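Local coordinates for PrgB (Enterococcus faecalis, PDB 6EVU), which promotes cell aggregation, biofilm formation and conjugation by binding and compacting DNA, and is represented here by its adhesin domain, at residues N29-Q34 / N118-G123; K66-K71 / V89-L94; I126-F131 / K176-S181. All coordinates share one frame; numbering follows the deposited sequence. Where two conformers were deposited one is given.

Interaction 1: residues N29-Q34 / N118-G123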
ATOM      1  N   ASN A  29      -0.195 -20.169  -2.978  1.00 40.68           N
ATOM      2  CA  ASN A  29      -0.405 -20.601  -4.358  1.00 50.70           C
ATOM      3  C   ASN A  29       0.038 -19.533  -5.353  1.00 44.26           C
ATOM      4  O   ASN A  29       0.613 -19.843  -6.407  1.00 42.44           O
ATOM      5  CB  ASN A  29      -1.887 -20.914  -4.558  1.00 57.54           C
ATOM      6  CG  ASN A  29      -2.505 -21.589  -3.347  1.00 63.51           C
ATOM      7  OD1 ASN A  29      -3.302 -20.993  -2.599  1.00 60.16           O
ATOM      8  ND2 ASN A  29      -2.125 -22.845  -3.141  1.00 54.68           N
ATOM      9  N   LEU A  30      -0.242 -18.286  -5.039  1.00 38.23           N
ATOM     10  CA  LEU A  30       0.148 -17.162  -5.865  1.00 36.83           C
ATOM     11  C   LEU A  30       1.545 -16.725  -5.467  1.00 33.86           C
ATOM     12  O   LEU A  30       1.807 -16.484  -4.279  1.00 36.27           O
ATOM     13  CB  LEU A  30      -0.832 -16.007  -5.653  1.00 32.85           C
ATOM     14  CG  LEU A  30      -0.443 -14.717  -6.376  1.00 30.18           C
ATOM     15  CD1 LEU A  30      -0.558 -14.927  -7.901  1.00 30.28           C
ATOM     16  CD2 LEU A  30      -1.299 -13.516  -5.876  1.00 33.70           C
ATOM     17  N   VAL A  31       2.445 -16.659  -6.442  1.00 32.05           N
ATOM     18  CA  VAL A  31       3.807 -16.173  -6.245  1.00 33.57           C
ATOM     19  C   VAL A  31       3.941 -14.834  -6.970  1.00 32.37           C
ATOM     20  O   VAL A  31       3.962 -14.783  -8.205  1.00 34.33           O
ATOM     21  CB  VAL A  31       4.839 -17.185  -6.759  1.00 41.03           C
ATOM     22  CG1 VAL A  31       6.305 -16.703  -6.476  1.00 39.77           C
ATOM     23  CG2 VAL A  31       4.550 -18.611  -6.163  1.00 38.99           C
ATOM     24  N   PHE A  32       4.114 -13.767  -6.192  1.00 32.56           N
ATOM     25  CA  PHE A  32       4.298 -12.438  -6.748  1.00 33.72           C
ATOM     26  C   PHE A  32       5.248 -11.722  -5.786  1.00 31.57           C
ATOM     27  O   PHE A  32       4.869 -10.978  -4.886  1.00 33.82           O
ATOM     28  CB  PHE A  32       2.969 -11.695  -6.944  1.00 28.72           C
ATOM     29  CG  PHE A  32       3.086 -10.600  -7.971  1.00 31.01           C
ATOM     30  CD1 PHE A  32       2.796 -10.861  -9.277  1.00 31.65           C
ATOM     31  CD2 PHE A  32       3.558  -9.346  -7.645  1.00 28.23           C
ATOM     32  CE1 PHE A  32       2.950  -9.857 -10.236  1.00 30.67           C
ATOM     33  CE2 PHE A  32       3.693  -8.342  -8.612  1.00 31.83           C
ATOM     34  CZ  PHE A  32       3.400  -8.621  -9.880  1.00 29.22           C
ATOM     35  N   ASP A  33       6.533 -11.933  -6.003  1.00 33.39           N
ATOM     36  CA  ASP A  33       7.569 -11.516  -5.056  1.00 36.85           C
ATOM     37  C   ASP A  33       8.838 -11.235  -5.857  1.00 37.76           C
ATOM     38  O   ASP A  33       8.808 -11.214  -7.085  1.00 37.18           O
ATOM     39  CB  ASP A  33       7.745 -12.586  -3.972  1.00 38.81           C
ATOM     40  CG  ASP A  33       8.151 -13.932  -4.540  1.00 40.49           C
ATOM     41  OD1 ASP A  33       8.741 -14.002  -5.622  1.00 41.26           O
ATOM     42  OD2 ASP A  33       7.856 -14.937  -3.864  1.00 45.18           O
ATOM     43  N   GLN A  34       9.986 -11.045  -5.175  1.00 39.90           N
ATOM     44  CA  GLN A  34      11.183 -10.654  -5.921  1.00 40.68           C
ATOM     45  C   GLN A  34      11.570 -11.687  -6.990  1.00 41.85           C
ATOM     46  O   GLN A  34      12.203 -11.345  -8.003  1.00 42.69           O
ATOM     47  CB  GLN A  34      12.377 -10.460  -4.968  1.00 55.41           C
ATOM     48  CG  GLN A  34      13.412  -9.397  -5.395  1.00 59.09           C
ATOM     49  CD  GLN A  34      12.802  -8.046  -5.810  1.00 74.37           C
ATOM     50  OE1 GLN A  34      12.886  -7.635  -6.970  1.00 76.49           O
ATOM     51  NE2 GLN A  34      12.162  -7.362  -4.852  1.00 74.35           N
ATOM     52  N   ASN A 118       7.734 -13.070 -14.449  1.00 39.81           N
ATOM     53  CA  ASN A 118       7.784 -14.521 -14.329  1.00 40.17           C
ATOM     54  C   ASN A 118       7.146 -14.951 -13.012  1.00 44.05           C
ATOM     55  O   ASN A 118       7.733 -15.635 -12.174  1.00 43.59           O
ATOM     56  CB  ASN A 118       9.222 -15.011 -14.497  1.00 49.32           C
ATOM     57  CG  ASN A 118       9.312 -16.516 -14.480  1.00 53.35           C
ATOM     58  OD1 ASN A 118       8.482 -17.183 -15.089  1.00 49.45           O
ATOM     59  ND2 ASN A 118      10.348 -17.051 -13.857  1.00 57.05           N
ATOM     60  N   ALA A 119       5.922 -14.489 -12.809  1.00 37.13           N
ATOM     61  CA  ALA A 119       5.103 -14.837 -11.661  1.00 38.66           C
ATOM     62  C   ALA A 119       4.367 -16.137 -11.959  1.00 37.02           C
ATOM     63  O   ALA A 119       4.519 -16.732 -13.036  1.00 40.45           O
ATOM     64  CB  ALA A 119       4.157 -13.685 -11.342  1.00 37.84           C
ATOM     65  N   SER A 120       3.614 -16.631 -10.980  1.00 39.48           N
ATOM     66  CA  SER A 120       2.926 -17.903 -11.195  1.00 41.61           C
ATOM     67  C   SER A 120       1.762 -18.066 -10.243  1.00 40.29           C
ATOM     68  O   SER A 120       1.684 -17.428  -9.196  1.00 38.59           O
ATOM     69  CB  SER A 120       3.840 -19.116 -11.031  1.00 42.93           C
ATOM     70  OG  SER A 120       4.508 -19.127  -9.770  1.00 44.03           O
ATOM     71  N   TYR A 121       0.888 -18.992 -10.607  1.00 44.11           N
ATOM     72  CA  TYR A 121      -0.200 -19.379  -9.712  1.00 41.38           C
ATOM     73  C   TYR A 121      -0.435 -20.842  -9.998  1.00 48.07           C
ATOM     74  O   TYR A 121      -0.843 -21.184 -11.112  1.00 42.49           O
ATOM     75  CB  TYR A 121      -1.466 -18.576  -9.930  1.00 41.73           C
ATOM     76  CG  TYR A 121      -2.646 -19.162  -9.195  1.00 38.87           C
ATOM     77  CD1 TYR A 121      -2.731 -19.082  -7.806  1.00 43.51           C
ATOM     78  CD2 TYR A 121      -3.666 -19.810  -9.883  1.00 38.54           C
ATOM     79  CE1 TYR A 121      -3.839 -19.596  -7.120  1.00 37.47           C
ATOM     80  CE2 TYR A 121      -4.758 -20.368  -9.206  1.00 41.78           C
ATOM     81  CZ  TYR A 121      -4.819 -20.278  -7.830  1.00 40.57           C
ATOM     82  OH  TYR A 121      -5.881 -20.803  -7.157  1.00 39.82           O
ATOM     83  N   LEU A 122      -0.146 -21.681  -9.008  1.00 45.83           N
ATOM     84  CA  LEU A 122      -0.202 -23.117  -9.166  1.00 48.77           C
ATOM     85  C   LEU A 122       0.512 -23.557 -10.450  1.00 51.43           C
ATOM     86  O   LEU A 122      -0.030 -24.302 -11.266  1.00 50.43           O
ATOM     87  CB  LEU A 122      -1.650 -23.610  -9.159  1.00 42.78           C
ATOM     88  CG  LEU A 122      -2.599 -23.238  -8.019  1.00 48.75           C
ATOM     89  CD1 LEU A 122      -4.027 -23.632  -8.337  1.00 47.76           C
ATOM     90  CD2 LEU A 122      -2.151 -23.935  -6.773  1.00 59.58           C
ATOM     91  N   GLY A 123       1.724 -23.053 -10.658  1.00 48.31           N
ATOM     92  CA  GLY A 123       2.480 -23.420 -11.844  1.00 57.83           C
ATOM     93  C   GLY A 123       2.047 -22.800 -13.169  1.00 58.78           C
ATOM     94  O   GLY A 123       2.702 -23.069 -14.186  1.00 61.80           O
TER
HETATM   95  O   HOH W   1       2.938 -21.204  -8.020  1.00 48.03           O
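L30 and V31 pair antiparallel with Y121 and S120 in a short strand pair of two bridges, one flank of which is packed inside the domain while the other is wet. The backbone bond from V31 N to S120 O is short and nearly straight (3.0 Å, 176°); its counterpart from S120 N to V31 O is weak at 3.4 Å. At the far end L122 N donates to N29 O from above the carbonyl plane (38° out of it) over 3.3 Å. The packed flank carries L30 and Y121, which form the non-hydrogen-bonded pair, with F32 and A119 beside them. A119 CB lies obliquely to the F32 ring, 3.8 Å from its CD1. Y121 has CG anti to its backbone N (chi1 169°), which lays the ring beside the N29-L30 link: CE1 meets N29 CB at 3.5 Å, and L30 N lies at the ring edge. L122 CG sits over the centre of one Y121 face, 3.7 Å above the plane. The phenol OH is held by the backbone of S191 and D188, while L30, A119 and Y121 all rest on I126. On the other flank V31 and S120 form the hydrogen-bonded pair. S120 OG touches the V31 side chain at CB, 3.6 Å away. A water hydrogen-bonds the same OG at 3.1 Å, donates to N29 O and accepts a weak bond from G123 N, so N29 O has two donors. The solvent-exposed L122 lies alongside N29, its CD2 against N29 CB. The arrangement is a short antiparallel strand pair at the margin of a large antiparallel sheet, consistent with the beta-sandwich fold of the lectin-like domains of the antigen I/II family.

Interaction 2: residues K66-K71 / V89-L94; sequences KDIFTK and VKEANL
I68, the first residue of a short helix, points its side chain at E91, which has two conformers; in the one described here the two side chains meet at a slant. With I68 CG1 anti to the backbone N (chi1 -167°), the ethyl branch reaches the loop: CD1 lies 3.7 Å from E91 CG in this conformer and 4.1 Å from L94 CD2. Its other branch, CG2, turns to N93 ND2 and lies over the centre of one face of the neighbouring F69 ring. N93 and F69 cross at about a right angle, amide and ring planes 73° apart, with ND2 4.1 Å from F69 CE2. F158 of strand 157-160 touches I68, F69, N93 and L94 alike and joins the two sides.

D67 and T70 are tied within their own segment. D67 is the N-cap of the helix: T70 N donates to D67 OD2 (2.9 Å) and T70 OG1 to D67 OD1 (2.6 Å). I68 N donates to a water (3.0 Å), whose further bond to E91 OE2 is weak and, like that of N93 N to OE2, doubtful because it depends on the conformer. K71 NZ bonds to N58. The chemistry thus implies mainly van der Waals packing round I68, by E91 CG, L94 and the N93 amide, with at most a weak polar link through water.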
ATOM      1  N   LYS A  66      15.374  16.111   0.416  1.00 42.97           N
ATOM      2  CA  LYS A  66      15.034  15.714  -0.944  1.00 44.46           C
ATOM      3  C   LYS A  66      14.618  14.259  -1.036  1.00 39.15           C
ATOM      4  O   LYS A  66      14.714  13.656  -2.109  1.00 41.97           O
ATOM      5  CB  LYS A  66      16.195  15.990  -1.887  1.00 51.70           C
ATOM      6  CG  LYS A  66      16.555  17.477  -1.977  1.00 61.45           C
ATOM      7  CD  LYS A  66      15.952  18.137  -3.214  1.00 70.71           C
ATOM      8  CE  LYS A  66      16.423  17.499  -4.518  1.00 75.38           C
ATOM      9  NZ  LYS A  66      15.732  18.105  -5.697  1.00 74.45           N
ATOM     10  N   ASP A  67      14.142  13.687   0.062  1.00 34.10           N
ATOM     11  CA  ASP A  67      13.652  12.326  -0.015  1.00 36.64           C
ATOM     12  C   ASP A  67      12.382  12.304  -0.851  1.00 40.50           C
ATOM     13  O   ASP A  67      11.720  13.331  -1.030  1.00 32.26           O
ATOM     14  CB  ASP A  67      13.395  11.805   1.390  1.00 41.25           C
ATOM     15  CG  ASP A  67      12.347  12.645   2.120  1.00 46.58           C
ATOM     16  OD1 ASP A  67      12.661  13.790   2.563  1.00 42.17           O
ATOM     17  OD2 ASP A  67      11.196  12.172   2.232  1.00 40.07           O
ATOM     18  N   ILE A  68      12.003  11.110  -1.319  1.00 32.59           N
ATOM     19  CA  ILE A  68      10.812  10.960  -2.162  1.00 30.82           C
ATOM     20  C   ILE A  68       9.546  11.372  -1.437  1.00 27.50           C
ATOM     21  O   ILE A  68       8.582  11.859  -2.067  1.00 28.44           O
ATOM     22  CB  ILE A  68      10.732   9.507  -2.711  1.00 27.98           C
ATOM     23  CG1 ILE A  68       9.686   9.467  -3.838  1.00 31.38           C
ATOM     24  CG2 ILE A  68      10.483   8.457  -1.561  1.00 34.99           C
ATOM     25  CD1 ILE A  68       9.838   8.252  -4.718  1.00 38.81           C
ATOM     26  N   PHE A  69       9.471  11.149  -0.111  1.00 29.24           N
ATOM     27  CA  PHE A  69       8.241  11.502   0.584  1.00 31.20           C
ATOM     28  C   PHE A  69       8.062  13.007   0.598  1.00 26.71           C
ATOM     29  O   PHE A  69       6.935  13.504   0.499  1.00 27.15           O
ATOM     30  CB  PHE A  69       8.252  10.912   2.005  1.00 31.45           C
ATOM     31  CG  PHE A  69       8.461   9.409   2.031  1.00 30.94           C
ATOM     32  CD1 PHE A  69       7.430   8.562   1.680  1.00 32.60           C
ATOM     33  CD2 PHE A  69       9.693   8.872   2.401  1.00 38.23           C
ATOM     34  CE1 PHE A  69       7.598   7.215   1.658  1.00 35.27           C
ATOM     35  CE2 PHE A  69       9.890   7.482   2.406  1.00 41.12           C
ATOM     36  CZ  PHE A  69       8.821   6.656   2.031  1.00 33.11           C
ATOM     37  N   THR A  70       9.160  13.741   0.814  1.00 29.40           N
ATOM     38  CA  THR A  70       9.071  15.194   0.827  1.00 28.31           C
ATOM     39  C   THR A  70       8.644  15.691  -0.546  1.00 30.20           C
ATOM     40  O   THR A  70       7.788  16.573  -0.641  1.00 29.68           O
ATOM     41  CB  THR A  70      10.404  15.788   1.272  1.00 32.49           C
ATOM     42  OG1 THR A  70      10.642  15.426   2.649  1.00 32.74           O
ATOM     43  CG2 THR A  70      10.364  17.333   1.188  1.00 32.77           C
ATOM     44  N   LYS A  71       9.209  15.119  -1.614  1.00 28.67           N
ATOM     45  CA  LYS A  71       8.787  15.471  -2.966  1.00 30.36           C
ATOM     46  C   LYS A  71       7.301  15.198  -3.197  1.00 29.15           C
ATOM     47  O   LYS A  71       6.629  15.960  -3.924  1.00 27.57           O
ATOM     48  CB  LYS A  71       9.637  14.721  -3.997  1.00 27.23           C
ATOM     49  CG  LYS A  71      11.085  15.228  -4.004  1.00 27.69           C
ATOM     50  CD  LYS A  71      11.928  14.387  -4.983  1.00 35.64           C
ATOM     51  CE  LYS A  71      13.394  14.868  -5.001  1.00 37.45           C
ATOM     52  NZ  LYS A  71      14.111  14.066  -6.067  1.00 41.24           N
ATOM     53  N   VAL A  89      11.421   9.221 -13.348  1.00 35.20           N
ATOM     54  CA  VAL A  89      12.171   9.723 -12.198  1.00 39.25           C
ATOM     55  C   VAL A  89      13.142   8.646 -11.724  1.00 36.71           C
ATOM     56  O   VAL A  89      12.843   7.446 -11.817  1.00 38.40           O
ATOM     57  CB  VAL A  89      11.221  10.174 -11.043  1.00 40.40           C
ATOM     58  CG1 VAL A  89      10.448  11.433 -11.448  1.00 36.52           C
ATOM     59  CG2 VAL A  89      10.248   9.121 -10.710  1.00 45.75           C
ATOM     60  N   LYS A  90      14.334   9.070 -11.267  1.00 40.22           N
ATOM     61  CA  LYS A  90      15.298   8.210 -10.575  1.00 41.00           C
ATOM     62  C   LYS A  90      15.284   8.572  -9.088  1.00 53.87           C
ATOM     63  O   LYS A  90      15.292   9.753  -8.725  1.00 59.69           O
ATOM     64  CB  LYS A  90      16.707   8.360 -11.139  1.00 50.88           C
ATOM     65  CG  LYS A  90      16.818   7.983 -12.608  1.00 67.53           C
ATOM     66  CD  LYS A  90      18.181   8.404 -13.194  1.00 73.27           C
ATOM     67  CE  LYS A  90      18.013   9.122 -14.537  1.00 70.75           C
ATOM     68  NZ  LYS A  90      17.055  10.287 -14.525  1.00 64.12           N
ATOM     69  N   GLU A  91      15.216   7.552  -8.236  0.54 47.93           N
ATOM     70  CA  GLU A  91      15.354   7.708  -6.795  0.54 45.67           C
ATOM     71  C   GLU A  91      15.623   6.307  -6.254  0.54 51.95           C
ATOM     72  O   GLU A  91      14.969   5.341  -6.661  0.54 44.82           O
ATOM     73  CB  GLU A  91      14.107   8.395  -6.181  0.54 44.95           C
ATOM     74  CG  GLU A  91      13.543   7.837  -4.843  0.54 39.82           C
ATOM     75  CD  GLU A  91      14.436   8.076  -3.618  0.54 48.00           C
ATOM     76  OE1 GLU A  91      15.032   9.183  -3.457  0.54 41.73           O
ATOM     77  OE2 GLU A  91      14.525   7.135  -2.809  0.54 40.84           O
ATOM     78  N   ALA A  92      16.617   6.181  -5.375  1.00 48.48           N
ATOM     79  CA  ALA A  92      17.041   4.857  -4.923  1.00 53.27           C
ATOM     80  C   ALA A  92      15.883   4.044  -4.359  1.00 47.50           C
ATOM     81  O   ALA A  92      15.853   2.811  -4.518  1.00 45.79           O
ATOM     82  CB  ALA A  92      18.159   4.986  -3.880  1.00 52.04           C
ATOM     83  N   ASN A  93      14.904   4.706  -3.723  1.00 41.13           N
ATOM     84  CA  ASN A  93      13.792   3.922  -3.216  1.00 36.84           C
ATOM     85  C   ASN A  93      12.968   3.275  -4.350  1.00 44.67           C
ATOM     86  O   ASN A  93      12.203   2.363  -4.047  1.00 40.38           O
ATOM     87  CB  ASN A  93      12.899   4.813  -2.295  1.00 41.92           C
ATOM     88  CG  ASN A  93      13.365   4.833  -0.791  1.00 42.88           C
ATOM     89  OD1 ASN A  93      14.448   4.398  -0.447  1.00 47.35           O
ATOM     90  ND2 ASN A  93      12.504   5.343   0.096  1.00 43.74           N
ATOM     91  N   LEU A  94      13.119   3.689  -5.633  1.00 34.75           N
ATOM     92  CA  LEU A  94      12.331   3.139  -6.746  1.00 35.89           C
ATOM     93  C   LEU A  94      12.958   1.916  -7.379  1.00 44.42           C
ATOM     94  O   LEU A  94      12.373   1.340  -8.300  1.00 39.58           O
ATOM     95  CB  LEU A  94      12.150   4.162  -7.856  1.00 40.14           C
ATOM     96  CG  LEU A  94      11.288   5.396  -7.564  1.00 35.15           C
ATOM     97  CD1 LEU A  94      11.310   6.247  -8.799  1.00 36.52           C
ATOM     98  CD2 LEU A  94       9.875   5.008  -7.191  1.00 38.24           C
TER
HETATM   99  O   HOH W   2      13.980   8.993  -0.464  1.00 40.96           O

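Interaction 3: residues I126-F131 / K176-S181; sequences ITKAEF and KFFDAS
A classic beta bulge interrupts the antiparallel pairing of strands 124-137 and 169-179, neighbours in the larger sheet, where T127 and K128 together face F178. F178 O takes the T127 N-H nearly along the C=O axis at 2.9 Å and a weak second bond from K128 N, while F178 N donates to K128 O. Beyond the bulge the pairing is regular: E130 and K176 exchange two backbone bonds, each with its donor in the carbonyl plane.

On the buried face I126 slants against F177, its CG2 3.8 Å from F177 CB, and A129 CB packs obliquely to the same ring. The opposite face carries K128, F178, E130 and K176. The K128 chain bends at chi3 (133°) and puts CE over one face of the F178 ring, offset toward the rim, a CH-pi contact of 4.3 Å from CE to the centroid; any cation-pi attraction from NZ is weak. E130 comes to the ring edge instead, OE1 3.6 Å from F178 CZ, with carboxylate and ring planes 73° apart. E130 OE1 and K176 NZ stay 4.5 Å apart, beyond a salt bridge; one water joins them, donating to OE1 (2.7 Å) and accepting from NZ (2.9 Å).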
ATOM      1  N   ILE A 126       2.532 -16.265 -14.937  1.00 38.10           N
ATOM      2  CA  ILE A 126       1.955 -14.931 -15.054  1.00 33.68           C
ATOM      3  C   ILE A 126       3.040 -14.029 -15.616  1.00 41.72           C
ATOM      4  O   ILE A 126       4.062 -13.781 -14.962  1.00 43.96           O
ATOM      5  CB  ILE A 126       1.449 -14.419 -13.704  1.00 34.99           C
ATOM      6  CG1 ILE A 126       0.228 -15.255 -13.313  1.00 36.82           C
ATOM      7  CG2 ILE A 126       1.162 -12.851 -13.759  1.00 31.50           C
ATOM      8  CD1 ILE A 126      -0.143 -15.167 -11.875  1.00 32.71           C
ATOM      9  N   THR A 127       2.814 -13.518 -16.819  1.00 37.15           N
ATOM     10  CA  THR A 127       3.825 -12.732 -17.508  1.00 38.18           C
ATOM     11  C   THR A 127       3.520 -11.248 -17.546  1.00 35.61           C
ATOM     12  O   THR A 127       4.409 -10.460 -17.898  1.00 39.95           O
ATOM     13  CB  THR A 127       3.958 -13.218 -18.956  1.00 38.37           C
ATOM     14  OG1 THR A 127       2.691 -13.126 -19.592  1.00 41.13           O
ATOM     15  CG2 THR A 127       4.352 -14.661 -19.021  1.00 39.95           C
ATOM     16  N   LYS A 128       2.291 -10.848 -17.217  1.00 33.47           N
ATOM     17  CA  LYS A 128       1.870  -9.453 -17.329  1.00 31.39           C
ATOM     18  C   LYS A 128       0.888  -9.193 -16.188  1.00 30.91           C
ATOM     19  O   LYS A 128       0.191 -10.121 -15.747  1.00 35.04           O
ATOM     20  CB  LYS A 128       1.193  -9.233 -18.702  1.00 34.47           C
ATOM     21  CG  LYS A 128       0.349  -7.955 -18.895  1.00 41.12           C
ATOM     22  CD  LYS A 128      -0.121  -7.792 -20.344  1.00 45.06           C
ATOM     23  CE  LYS A 128      -1.615  -7.442 -20.476  1.00 63.86           C
ATOM     24  NZ  LYS A 128      -1.946  -6.930 -21.850  1.00 71.35           N
ATOM     25  N   ALA A 129       0.815  -7.940 -15.741  1.00 31.48           N
ATOM     26  CA  ALA A 129      -0.177  -7.535 -14.743  1.00 31.79           C
ATOM     27  C   ALA A 129      -0.621  -6.094 -14.975  1.00 32.27           C
ATOM     28  O   ALA A 129       0.127  -5.274 -15.484  1.00 32.55           O
ATOM     29  CB  ALA A 129       0.390  -7.696 -13.319  1.00 32.62           C
ATOM     30  N   GLU A 130      -1.876  -5.818 -14.630  1.00 28.59           N
ATOM     31  CA  GLU A 130      -2.442  -4.468 -14.614  1.00 26.55           C
ATOM     32  C   GLU A 130      -2.725  -4.082 -13.184  1.00 28.73           C
ATOM     33  O   GLU A 130      -3.467  -4.782 -12.495  1.00 28.96           O
ATOM     34  CB  GLU A 130      -3.740  -4.418 -15.417  1.00 28.43           C
ATOM     35  CG  GLU A 130      -3.468  -4.489 -16.905  1.00 31.81           C
ATOM     36  CD  GLU A 130      -4.731  -4.609 -17.752  1.00 34.41           C
ATOM     37  OE1 GLU A 130      -5.816  -4.860 -17.184  1.00 34.34           O
ATOM     38  OE2 GLU A 130      -4.637  -4.478 -19.001  1.00 38.31           O
ATOM     39  N   PHE A 131      -2.082  -3.001 -12.713  1.00 24.03           N
ATOM     40  CA  PHE A 131      -2.377  -2.422 -11.401  1.00 27.01           C
ATOM     41  C   PHE A 131      -3.199  -1.159 -11.638  1.00 25.01           C
ATOM     42  O   PHE A 131      -2.689  -0.208 -12.219  1.00 25.02           O
ATOM     43  CB  PHE A 131      -1.055  -2.062 -10.723  1.00 25.28           C
ATOM     44  CG  PHE A 131      -0.297  -3.245 -10.155  1.00 23.75           C
ATOM     45  CD1 PHE A 131       0.037  -4.364 -10.924  1.00 27.95           C
ATOM     46  CD2 PHE A 131       0.057  -3.216  -8.803  1.00 26.03           C
ATOM     47  CE1 PHE A 131       0.724  -5.457 -10.330  1.00 30.41           C
ATOM     48  CE2 PHE A 131       0.722  -4.326  -8.215  1.00 24.94           C
ATOM     49  CZ  PHE A 131       1.072  -5.389  -9.000  1.00 26.88           C
ATOM     50  N   LYS A 176      -4.928  -7.175 -11.868  1.00 24.94           N
ATOM     51  CA  LYS A 176      -5.240  -8.301 -12.729  1.00 25.61           C
ATOM     52  C   LYS A 176      -3.945  -8.955 -13.146  1.00 32.52           C
ATOM     53  O   LYS A 176      -3.013  -8.262 -13.561  1.00 30.79           O
ATOM     54  CB  LYS A 176      -6.014  -7.884 -13.972  1.00 32.25           C
ATOM     55  CG  LYS A 176      -7.402  -7.414 -13.726  1.00 31.33           C
ATOM     56  CD  LYS A 176      -8.048  -7.165 -15.082  1.00 32.72           C
ATOM     57  CE  LYS A 176      -9.371  -6.463 -14.933  1.00 35.52           C
ATOM     58  NZ  LYS A 176      -9.996  -6.186 -16.276  1.00 37.83           N
ATOM     59  N   PHE A 177      -3.884 -10.281 -13.026  1.00 30.11           N
ATOM     60  CA  PHE A 177      -2.707 -11.037 -13.476  1.00 28.55           C
ATOM     61  C   PHE A 177      -3.061 -11.719 -14.777  1.00 29.26           C
ATOM     62  O   PHE A 177      -4.174 -12.219 -14.913  1.00 34.45           O
ATOM     63  CB  PHE A 177      -2.320 -12.102 -12.461  1.00 29.10           C
ATOM     64  CG  PHE A 177      -2.064 -11.582 -11.103  1.00 29.27           C
ATOM     65  CD1 PHE A 177      -0.965 -10.782 -10.834  1.00 29.44           C
ATOM     66  CD2 PHE A 177      -2.929 -11.909 -10.073  1.00 34.99           C
ATOM     67  CE1 PHE A 177      -0.716 -10.341  -9.554  1.00 31.32           C
ATOM     68  CE2 PHE A 177      -2.732 -11.414  -8.809  1.00 34.66           C
ATOM     69  CZ  PHE A 177      -1.631 -10.644  -8.536  1.00 31.17           C
ATOM     70  N   PHE A 178      -2.091 -11.800 -15.712  1.00 31.38           N
ATOM     71  CA  PHE A 178      -2.344 -12.427 -17.007  1.00 33.30           C
ATOM     72  C   PHE A 178      -1.327 -13.504 -17.313  1.00 35.24           C
ATOM     73  O   PHE A 178      -0.119 -13.340 -17.062  1.00 36.89           O
ATOM     74  CB  PHE A 178      -2.342 -11.379 -18.124  1.00 34.13           C
ATOM     75  CG  PHE A 178      -3.409 -10.329 -17.972  1.00 32.72           C
ATOM     76  CD1 PHE A 178      -3.154  -9.159 -17.278  1.00 28.03           C
ATOM     77  CD2 PHE A 178      -4.657 -10.521 -18.527  1.00 32.54           C
ATOM     78  CE1 PHE A 178      -4.178  -8.169 -17.138  1.00 32.33           C
ATOM     79  CE2 PHE A 178      -5.660  -9.597 -18.389  1.00 36.45           C
ATOM     80  CZ  PHE A 178      -5.404  -8.380 -17.699  1.00 32.44           C
ATOM     81  N   ASP A 179      -1.824 -14.603 -17.873  1.00 36.87           N
ATOM     82  CA  ASP A 179      -0.963 -15.689 -18.324  1.00 40.63           C
ATOM     83  C   ASP A 179      -0.372 -15.341 -19.695  1.00 39.41           C
ATOM     84  O   ASP A 179      -0.633 -14.281 -20.265  1.00 42.14           O
ATOM     85  CB  ASP A 179      -1.724 -17.013 -18.289  1.00 40.16           C
ATOM     86  CG  ASP A 179      -2.756 -17.181 -19.419  1.00 43.06           C
ATOM     87  OD1 ASP A 179      -2.665 -16.538 -20.480  1.00 45.69           O
ATOM     88  OD2 ASP A 179      -3.661 -18.030 -19.235  1.00 47.57           O
ATOM     89  N   ALA A 180       0.527 -16.204 -20.170  1.00 45.81           N
ATOM     90  CA  ALA A 180       1.283 -15.931 -21.392  1.00 52.58           C
ATOM     91  C   ALA A 180       0.377 -15.746 -22.590  1.00 51.77           C
ATOM     92  O   ALA A 180       0.700 -14.977 -23.504  1.00 55.94           O
ATOM     93  CB  ALA A 180       2.260 -17.080 -21.665  1.00 44.67           C
ATOM     94  N   SER A 181      -0.750 -16.444 -22.600  1.00 47.84           N
ATOM     95  CA  SER A 181      -1.718 -16.339 -23.682  1.00 57.97           C
ATOM     96  C   SER A 181      -2.587 -15.090 -23.577  1.00 52.60           C
ATOM     97  O   SER A 181      -3.444 -14.881 -24.440  1.00 61.59           O
ATOM     98  CB  SER A 181      -2.621 -17.567 -23.687  1.00 61.53           C
ATOM     99  OG  SER A 181      -3.646 -17.366 -22.713  1.00 63.84           O
TER
HETATM  100  O   HOH W   3      -8.238  -5.116 -18.267  1.00 38.99           O

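How the interactions relate
From the N terminus, interaction 1 joins 29-34 to 118-123, whose nearest ends are 84 residues apart, and so pairs strand 30-31 with strand 119-121. Within that long excursion interaction 2 closes a small loop, joining the start of helix 68-72 to the loop after strand 88-89, a strand of the smaller sheet. Interaction 3 follows in series, joining 126-131 to 176-181, 45 residues apart, on strands 124-137 and 169-179. Interactions 1 and 3 adjoin in the larger sheet, centres about 11 Å apart: I126 N lies 2.8 Å from A119 O, a probable hydrogen bond, and F32 packs on F177. Interaction 2 stands apart, its centre about 28 Å from those of the others.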